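Local coordinates for monalysin (Pseudomonas entomophila, PDB 4MKO), which forms beta-barrel pores in host membranes, lysing cells and damaging the intestine of Drosophila during infection, at residues G49-Q60 with Y141-T152. Numbering follows the deposited sequence.
Sequences GTYTRPVFAYLQ and YQVVLVYAHNAT
Val144 lies over one face of the Tyr58 ring, its CB 4.0 Å from the ring centroid in a CH-pi contact, while CG2 of Val146 meets the ring edge, 3.6 Å from Tyr58 CE1. A chi1 of 71° lays the phenol alongside Val144 and turns its edge to Val146. The imidazole of His149 is approached at its edge by Thr52 OG1, 2.7 Å from His149 ND1, in a hydrogen bond. Tyr178 stacks on that imidazole, and Ser180 bonds its NE2. At the edge of the Tyr51 ring sits the methyl CG2 of Thr152. These groups project from antiparallel strands 46-67 and 136-151 in the mixed sheet of an aerolysin-like toxin, whose register is shifted by a classic beta bulge. There Val55 N and Phe56 N both donate to Val146 O, at 2.8 and 3.2 Å, and the pairing slips by one residue. Next to the bulge, Arg53 NE and NH2 both bond Pro54 O in the guanidinium plane. From within it, Val55 CG1 packs 3.6 Å from Ala148 CB. Where Gln60 pairs with Gln142, a water bridges Gln60 NE2 and Gln142 OE1, and Gln142 NE2 bonds Thr80 O and Gln184 O.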
ATOM      1  N   GLY A  49     -19.721   5.176   2.500  1.00  7.60           N
ATOM      2  CA  GLY A  49     -19.474   4.240   3.591  1.00  7.11           C
ATOM      3  C   GLY A  49     -18.604   3.145   3.013  1.00 10.61           C
ATOM      4  O   GLY A  49     -19.056   2.400   2.138  1.00  8.80           O
ATOM      5  N   THR A  50     -17.356   3.053   3.487  1.00  7.74           N
ATOM      6  CA  THR A  50     -16.354   2.166   2.890  1.00  7.10           C
ATOM      7  C   THR A  50     -15.717   1.181   3.838  1.00  9.10           C
ATOM      8  O   THR A  50     -15.285   1.571   4.921  1.00  9.88           O
ATOM      9  CB  THR A  50     -15.282   3.039   2.219  1.00 13.17           C
ATOM     10  OG1 THR A  50     -15.888   4.002   1.354  1.00  8.79           O
ATOM     11  CG2 THR A  50     -14.215   2.230   1.472  1.00  9.79           C
ATOM     12  N   TYR A  51     -15.591  -0.088   3.402  1.00  6.02           N
ATOM     13  CA  TYR A  51     -14.861  -1.098   4.160  1.00  5.54           C
ATOM     14  C   TYR A  51     -13.420  -1.011   3.658  1.00  8.47           C
ATOM     15  O   TYR A  51     -13.204  -0.959   2.441  1.00  7.64           O
ATOM     16  CB  TYR A  51     -15.400  -2.518   3.903  1.00  6.79           C
ATOM     17  CG  TYR A  51     -16.786  -2.778   4.458  1.00  6.86           C
ATOM     18  CD1 TYR A  51     -17.925  -2.522   3.696  1.00  9.08           C
ATOM     19  CD2 TYR A  51     -16.958  -3.305   5.739  1.00  6.67           C
ATOM     20  CE1 TYR A  51     -19.205  -2.773   4.199  1.00  8.85           C
ATOM     21  CE2 TYR A  51     -18.232  -3.540   6.260  1.00  7.31           C
ATOM     22  CZ  TYR A  51     -19.352  -3.281   5.481  1.00 12.47           C
ATOM     23  OH  TYR A  51     -20.598  -3.531   5.996  1.00 11.45           O
ATOM     24  N   THR A  52     -12.441  -0.983   4.574  1.00  4.12           N
ATOM     25  CA  THR A  52     -11.028  -0.926   4.187  1.00  4.33           C
ATOM     26  C   THR A  52     -10.247  -1.965   4.947  1.00  7.52           C
ATOM     27  O   THR A  52     -10.471  -2.130   6.137  1.00  6.01           O
ATOM     28  CB  THR A  52     -10.452   0.485   4.494  1.00  8.48           C
ATOM     29  OG1 THR A  52     -11.094   1.436   3.662  1.00  7.30           O
ATOM     30  CG2 THR A  52      -8.927   0.577   4.288  1.00  7.53           C
ATOM     31  N   ARG A  53      -9.284  -2.633   4.287  1.00  4.73           N
ATOM     32  CA  ARG A  53      -8.376  -3.527   5.002  1.00  5.00           C
ATOM     33  C   ARG A  53      -7.014  -3.477   4.324  1.00  5.79           C
ATOM     34  O   ARG A  53      -6.965  -3.292   3.104  1.00  4.18           O
ATOM     35  CB  ARG A  53      -8.905  -4.983   5.093  1.00  4.95           C
ATOM     36  CG  ARG A  53      -9.104  -5.678   3.739  1.00  4.95           C
ATOM     37  CD  ARG A  53      -9.002  -7.202   3.891  1.00  7.12           C
ATOM     38  NE  ARG A  53      -7.623  -7.597   4.211  1.00  7.11           N
ATOM     39  CZ  ARG A  53      -7.241  -8.807   4.620  1.00 11.87           C
ATOM     40  NH1 ARG A  53      -8.137  -9.785   4.768  1.00  6.27           N
ATOM     41  NH2 ARG A  53      -5.968  -9.048   4.885  1.00  7.54           N
ATOM     42  N   PRO A  54      -5.905  -3.668   5.074  1.00  4.57           N
ATOM     43  CA  PRO A  54      -4.593  -3.760   4.399  1.00  4.03           C
ATOM     44  C   PRO A  54      -4.554  -5.079   3.647  1.00  5.77           C
ATOM     45  O   PRO A  54      -5.130  -6.063   4.127  1.00  5.58           O
ATOM     46  CB  PRO A  54      -3.564  -3.791   5.565  1.00  5.68           C
ATOM     47  CG  PRO A  54      -4.355  -3.586   6.838  1.00  9.34           C
ATOM     48  CD  PRO A  54      -5.792  -3.946   6.525  1.00  5.75           C
ATOM     49  N   VAL A  55      -3.868  -5.129   2.494  1.00  3.14           N
ATOM     50  CA  VAL A  55      -3.790  -6.395   1.748  1.00  3.86           C
ATOM     51  C   VAL A  55      -2.380  -6.757   1.294  1.00  6.30           C
ATOM     52  O   VAL A  55      -2.118  -7.930   1.011  1.00  5.73           O
ATOM     53  CB  VAL A  55      -4.777  -6.457   0.544  1.00  6.18           C
ATOM     54  CG1 VAL A  55      -6.234  -6.574   1.022  1.00  6.30           C
ATOM     55  CG2 VAL A  55      -4.591  -5.269  -0.426  1.00  6.14           C
ATOM     56  N   PHE A  56      -1.521  -5.747   1.102  1.00  4.98           N
ATOM     57  CA  PHE A  56      -0.195  -6.030   0.553  1.00  4.52           C
ATOM     58  C   PHE A  56       0.794  -4.973   0.985  1.00  6.77           C
ATOM     59  O   PHE A  56       0.411  -3.876   1.376  1.00  5.80           O
ATOM     60  CB  PHE A  56      -0.307  -6.061  -0.993  1.00  5.76           C
ATOM     61  CG  PHE A  56       0.737  -6.924  -1.678  1.00  6.47           C
ATOM     62  CD1 PHE A  56       0.586  -8.305  -1.742  1.00  8.29           C
ATOM     63  CD2 PHE A  56       1.844  -6.351  -2.292  1.00  8.62           C
ATOM     64  CE1 PHE A  56       1.551  -9.104  -2.363  1.00 10.34           C
ATOM     65  CE2 PHE A  56       2.798  -7.148  -2.933  1.00 10.39           C
ATOM     66  CZ  PHE A  56       2.649  -8.519  -2.956  1.00  9.32           C
ATOM     67  N   ALA A  57       2.070  -5.308   0.933  1.00  4.08           N
ATOM     68  CA  ALA A  57       3.119  -4.327   1.232  1.00  4.08           C
ATOM     69  C   ALA A  57       4.231  -4.619   0.277  1.00  8.99           C
ATOM     70  O   ALA A  57       4.548  -5.792   0.065  1.00  8.45           O
ATOM     71  CB  ALA A  57       3.593  -4.450   2.667  1.00  5.02           C
ATOM     72  N   TYR A  58       4.782  -3.583  -0.359  1.00  4.99           N
ATOM     73  CA  TYR A  58       5.863  -3.857  -1.308  1.00  5.18           C
ATOM     74  C   TYR A  58       6.905  -2.762  -1.294  1.00  8.84           C
ATOM     75  O   TYR A  58       6.679  -1.694  -0.722  1.00  8.68           O
ATOM     76  CB  TYR A  58       5.340  -4.155  -2.726  1.00  6.30           C
ATOM     77  CG  TYR A  58       4.787  -2.948  -3.440  1.00  5.44           C
ATOM     78  CD1 TYR A  58       3.468  -2.545  -3.251  1.00  6.67           C
ATOM     79  CD2 TYR A  58       5.563  -2.239  -4.355  1.00  6.98           C
ATOM     80  CE1 TYR A  58       2.944  -1.448  -3.930  1.00  6.41           C
ATOM     81  CE2 TYR A  58       5.048  -1.139  -5.039  1.00  7.81           C
ATOM     82  CZ  TYR A  58       3.740  -0.742  -4.811  1.00 12.12           C
ATOM     83  OH  TYR A  58       3.204   0.322  -5.470  1.00  9.36           O
ATOM     84  N   LEU A  59       8.034  -3.026  -1.944  1.00  6.11           N
ATOM     85  CA  LEU A  59       9.135  -2.069  -2.002  1.00  5.25           C
ATOM     86  C   LEU A  59       9.069  -1.317  -3.323  1.00  8.74           C
ATOM     87  O   LEU A  59       9.132  -1.931  -4.402  1.00  9.48           O
ATOM     88  CB  LEU A  59      10.465  -2.825  -1.875  1.00  5.12           C
ATOM     89  CG  LEU A  59      10.789  -3.418  -0.499  1.00  9.45           C
ATOM     90  CD1 LEU A  59      12.107  -4.168  -0.539  1.00  9.77           C
ATOM     91  CD2 LEU A  59      10.823  -2.340   0.570  1.00  8.93           C
ATOM     92  N   GLN A  60       8.893   0.002  -3.251  1.00  6.66           N
ATOM     93  CA  GLN A  60       8.839   0.784  -4.479  1.00  6.98           C
ATOM     94  C   GLN A  60      10.172   1.482  -4.698  1.00  9.57           C
ATOM     95  O   GLN A  60      10.800   1.960  -3.757  1.00  8.70           O
ATOM     96  CB  GLN A  60       7.656   1.757  -4.501  1.00  9.27           C
ATOM     97  CG  GLN A  60       7.898   3.094  -3.821  1.00  8.19           C
ATOM     98  CD  GLN A  60       6.751   4.058  -4.035  1.00 16.98           C
ATOM     99  OE1 GLN A  60       5.736   3.751  -4.693  1.00 11.74           O
ATOM    100  NE2 GLN A  60       6.861   5.224  -3.418  1.00 10.87           N
ATOM    101  N   TYR A 141      14.864   1.528  -1.847  1.00  6.80           N
ATOM    102  CA  TYR A 141      13.416   1.343  -2.011  1.00  6.17           C
ATOM    103  C   TYR A 141      12.704   1.887  -0.787  1.00  9.60           C
ATOM    104  O   TYR A 141      13.314   1.962   0.278  1.00  8.98           O
ATOM    105  CB  TYR A 141      13.061  -0.152  -2.104  1.00  7.24           C
ATOM    106  CG  TYR A 141      13.850  -0.949  -3.114  1.00 10.53           C
ATOM    107  CD1 TYR A 141      13.405  -1.086  -4.426  1.00 14.03           C
ATOM    108  CD2 TYR A 141      15.025  -1.603  -2.748  1.00 12.20           C
ATOM    109  CE1 TYR A 141      14.122  -1.845  -5.357  1.00 15.83           C
ATOM    110  CE2 TYR A 141      15.751  -2.359  -3.671  1.00 13.09           C
ATOM    111  CZ  TYR A 141      15.277  -2.506  -4.963  1.00 23.49           C
ATOM    112  OH  TYR A 141      16.001  -3.266  -5.856  1.00 25.69           O
ATOM    113  N   GLN A 142      11.413   2.227  -0.916  1.00  5.93           N
ATOM    114  CA  GLN A 142      10.589   2.648   0.230  1.00  4.52           C
ATOM    115  C   GLN A 142       9.403   1.681   0.343  1.00  7.10           C
ATOM    116  O   GLN A 142       8.823   1.289  -0.674  1.00  7.06           O
ATOM    117  CB  GLN A 142      10.074   4.079   0.087  1.00  5.71           C
ATOM    118  CG  GLN A 142       9.361   4.594   1.350  1.00  7.73           C
ATOM    119  CD  GLN A 142       9.001   6.057   1.346  1.00 10.03           C
ATOM    120  OE1 GLN A 142       9.171   6.781   0.353  1.00 10.73           O
ATOM    121  NE2 GLN A 142       8.502   6.523   2.474  1.00  6.81           N
ATOM    122  N   VAL A 143       9.030   1.347   1.583  1.00  5.29           N
ATOM    123  CA  VAL A 143       7.891   0.452   1.847  1.00  4.46           C
ATOM    124  C   VAL A 143       6.591   1.154   1.506  1.00  8.82           C
ATOM    125  O   VAL A 143       6.322   2.274   1.975  1.00  8.87           O
ATOM    126  CB  VAL A 143       7.880  -0.053   3.322  1.00  8.10           C
ATOM    127  CG1 VAL A 143       6.599  -0.827   3.632  1.00  7.61           C
ATOM    128  CG2 VAL A 143       9.128  -0.889   3.643  1.00  8.19           C
ATOM    129  N   VAL A 144       5.758   0.455   0.730  1.00  4.97           N
ATOM    130  CA  VAL A 144       4.412   0.893   0.358  1.00  5.06           C
ATOM    131  C   VAL A 144       3.405  -0.040   1.023  1.00  7.31           C
ATOM    132  O   VAL A 144       3.540  -1.271   0.948  1.00  7.05           O
ATOM    133  CB  VAL A 144       4.206   0.909  -1.167  1.00  6.88           C
ATOM    134  CG1 VAL A 144       2.747   1.203  -1.522  1.00  6.38           C
ATOM    135  CG2 VAL A 144       5.124   1.928  -1.840  1.00  7.14           C
ATOM    136  N   LEU A 145       2.392   0.551   1.667  1.00  5.16           N
ATOM    137  CA  LEU A 145       1.293  -0.168   2.299  1.00  4.53           C
ATOM    138  C   LEU A 145       0.100  -0.078   1.374  1.00  7.20           C
ATOM    139  O   LEU A 145      -0.312   1.020   0.998  1.00  7.17           O
ATOM    140  CB  LEU A 145       0.955   0.390   3.703  1.00  4.61           C
ATOM    141  CG  LEU A 145       2.124   0.403   4.699  1.00  8.27           C
ATOM    142  CD1 LEU A 145       1.785   1.230   5.955  1.00  8.24           C
ATOM    143  CD2 LEU A 145       2.579  -1.038   5.062  1.00 10.67           C
ATOM    144  N   VAL A 146      -0.433  -1.240   0.982  1.00  4.39           N
ATOM    145  CA  VAL A 146      -1.561  -1.349   0.046  1.00  3.00           C
ATOM    146  C   VAL A 146      -2.829  -1.801   0.750  1.00  6.87           C
ATOM    147  O   VAL A 146      -2.815  -2.794   1.490  1.00  4.48           O
ATOM    148  CB  VAL A 146      -1.224  -2.280  -1.153  1.00  5.62           C
ATOM    149  CG1 VAL A 146      -2.366  -2.294  -2.177  1.00  5.54           C
ATOM    150  CG2 VAL A 146       0.093  -1.859  -1.825  1.00  5.45           C
ATOM    151  N   TYR A 147      -3.939  -1.103   0.457  1.00  3.92           N
ATOM    152  CA  TYR A 147      -5.249  -1.365   1.059  1.00  3.00           C
ATOM    153  C   TYR A 147      -6.293  -1.687   0.006  1.00  6.31           C
ATOM    154  O   TYR A 147      -6.242  -1.140  -1.104  1.00  5.51           O
ATOM    155  CB  TYR A 147      -5.710  -0.115   1.873  1.00  3.64           C
ATOM    156  CG  TYR A 147      -4.710   0.253   2.941  1.00  4.39           C
ATOM    157  CD1 TYR A 147      -3.585   1.019   2.634  1.00  5.81           C
ATOM    158  CD2 TYR A 147      -4.800  -0.286   4.222  1.00  5.72           C
ATOM    159  CE1 TYR A 147      -2.608   1.281   3.587  1.00  5.44           C
ATOM    160  CE2 TYR A 147      -3.837  -0.011   5.194  1.00  6.98           C
ATOM    161  CZ  TYR A 147      -2.730   0.755   4.860  1.00  9.63           C
ATOM    162  OH  TYR A 147      -1.769   1.041   5.797  1.00 10.40           O
ATOM    163  N   ALA A 148      -7.226  -2.583   0.354  1.00  4.23           N
ATOM    164  CA  ALA A 148      -8.370  -2.899  -0.502  1.00  4.27           C
ATOM    165  C   ALA A 148      -9.575  -2.202   0.125  1.00  6.56           C
ATOM    166  O   ALA A 148      -9.683  -2.108   1.360  1.00  5.40           O
ATOM    167  CB  ALA A 148      -8.611  -4.406  -0.571  1.00  5.60           C
ATOM    168  N   HIS A 149     -10.473  -1.711  -0.727  1.00  3.86           N
ATOM    169  CA  HIS A 149     -11.618  -0.971  -0.260  1.00  3.97           C
ATOM    170  C   HIS A 149     -12.878  -1.409  -0.984  1.00  8.61           C
ATOM    171  O   HIS A 149     -12.829  -1.719  -2.176  1.00  7.15           O
ATOM    172  CB  HIS A 149     -11.418   0.523  -0.605  1.00  4.49           C
ATOM    173  CG  HIS A 149     -10.145   1.143  -0.115  1.00  6.66           C
ATOM    174  ND1 HIS A 149     -10.063   1.721   1.136  1.00  8.01           N
ATOM    175  CD2 HIS A 149      -8.939   1.228  -0.716  1.00  7.14           C
ATOM    176  CE1 HIS A 149      -8.823   2.173   1.242  1.00  7.68           C
ATOM    177  NE2 HIS A 149      -8.111   1.894   0.158  1.00  7.80           N
ATOM    178  N   ASN A 150     -14.004  -1.373  -0.276  1.00  5.52           N
ATOM    179  CA  ASN A 150     -15.328  -1.535  -0.852  1.00  4.69           C
ATOM    180  C   ASN A 150     -16.087  -0.274  -0.451  1.00  7.86           C
ATOM    181  O   ASN A 150     -16.527  -0.172   0.698  1.00  8.64           O
ATOM    182  CB  ASN A 150     -16.093  -2.790  -0.384  1.00  5.90           C
ATOM    183  CG  ASN A 150     -17.557  -2.731  -0.841  1.00  7.32           C
ATOM    184  OD1 ASN A 150     -17.972  -1.800  -1.553  1.00  8.39           O
ATOM    185  ND2 ASN A 150     -18.378  -3.686  -0.447  1.00  6.60           N
ATOM    186  N   ALA A 151     -16.171   0.692  -1.364  1.00  5.71           N
ATOM    187  CA  ALA A 151     -16.919   1.938  -1.167  1.00  5.85           C
ATOM    188  C   ALA A 151     -18.345   1.586  -1.564  1.00  9.73           C
ATOM    189  O   ALA A 151     -18.666   1.471  -2.758  1.00  8.02           O
ATOM    190  CB  ALA A 151     -16.342   3.051  -2.042  1.00  6.58           C
ATOM    191  N   THR A 152     -19.168   1.293  -0.546  1.00  7.62           N
ATOM    192  CA  THR A 152     -20.549   0.831  -0.752  1.00  7.75           C
ATOM    193  C   THR A 152     -21.384   1.900  -1.488  1.00 11.13           C
ATOM    194  O   THR A 152     -21.219   3.105  -1.263  1.00  9.99           O
ATOM    195  CB  THR A 152     -21.187   0.299   0.552  1.00 11.41           C
ATOM    196  OG1 THR A 152     -21.520   1.379   1.425  1.00 11.58           O
ATOM    197  CG2 THR A 152     -20.302  -0.731   1.273  1.00  8.97           C
TER
HETATM  198  O   HOH W   1     -22.057   4.765   0.911  1.00 13.24           O
HETATM  199  O   HOH W   2       9.145   6.471  -2.347  1.00 15.79           O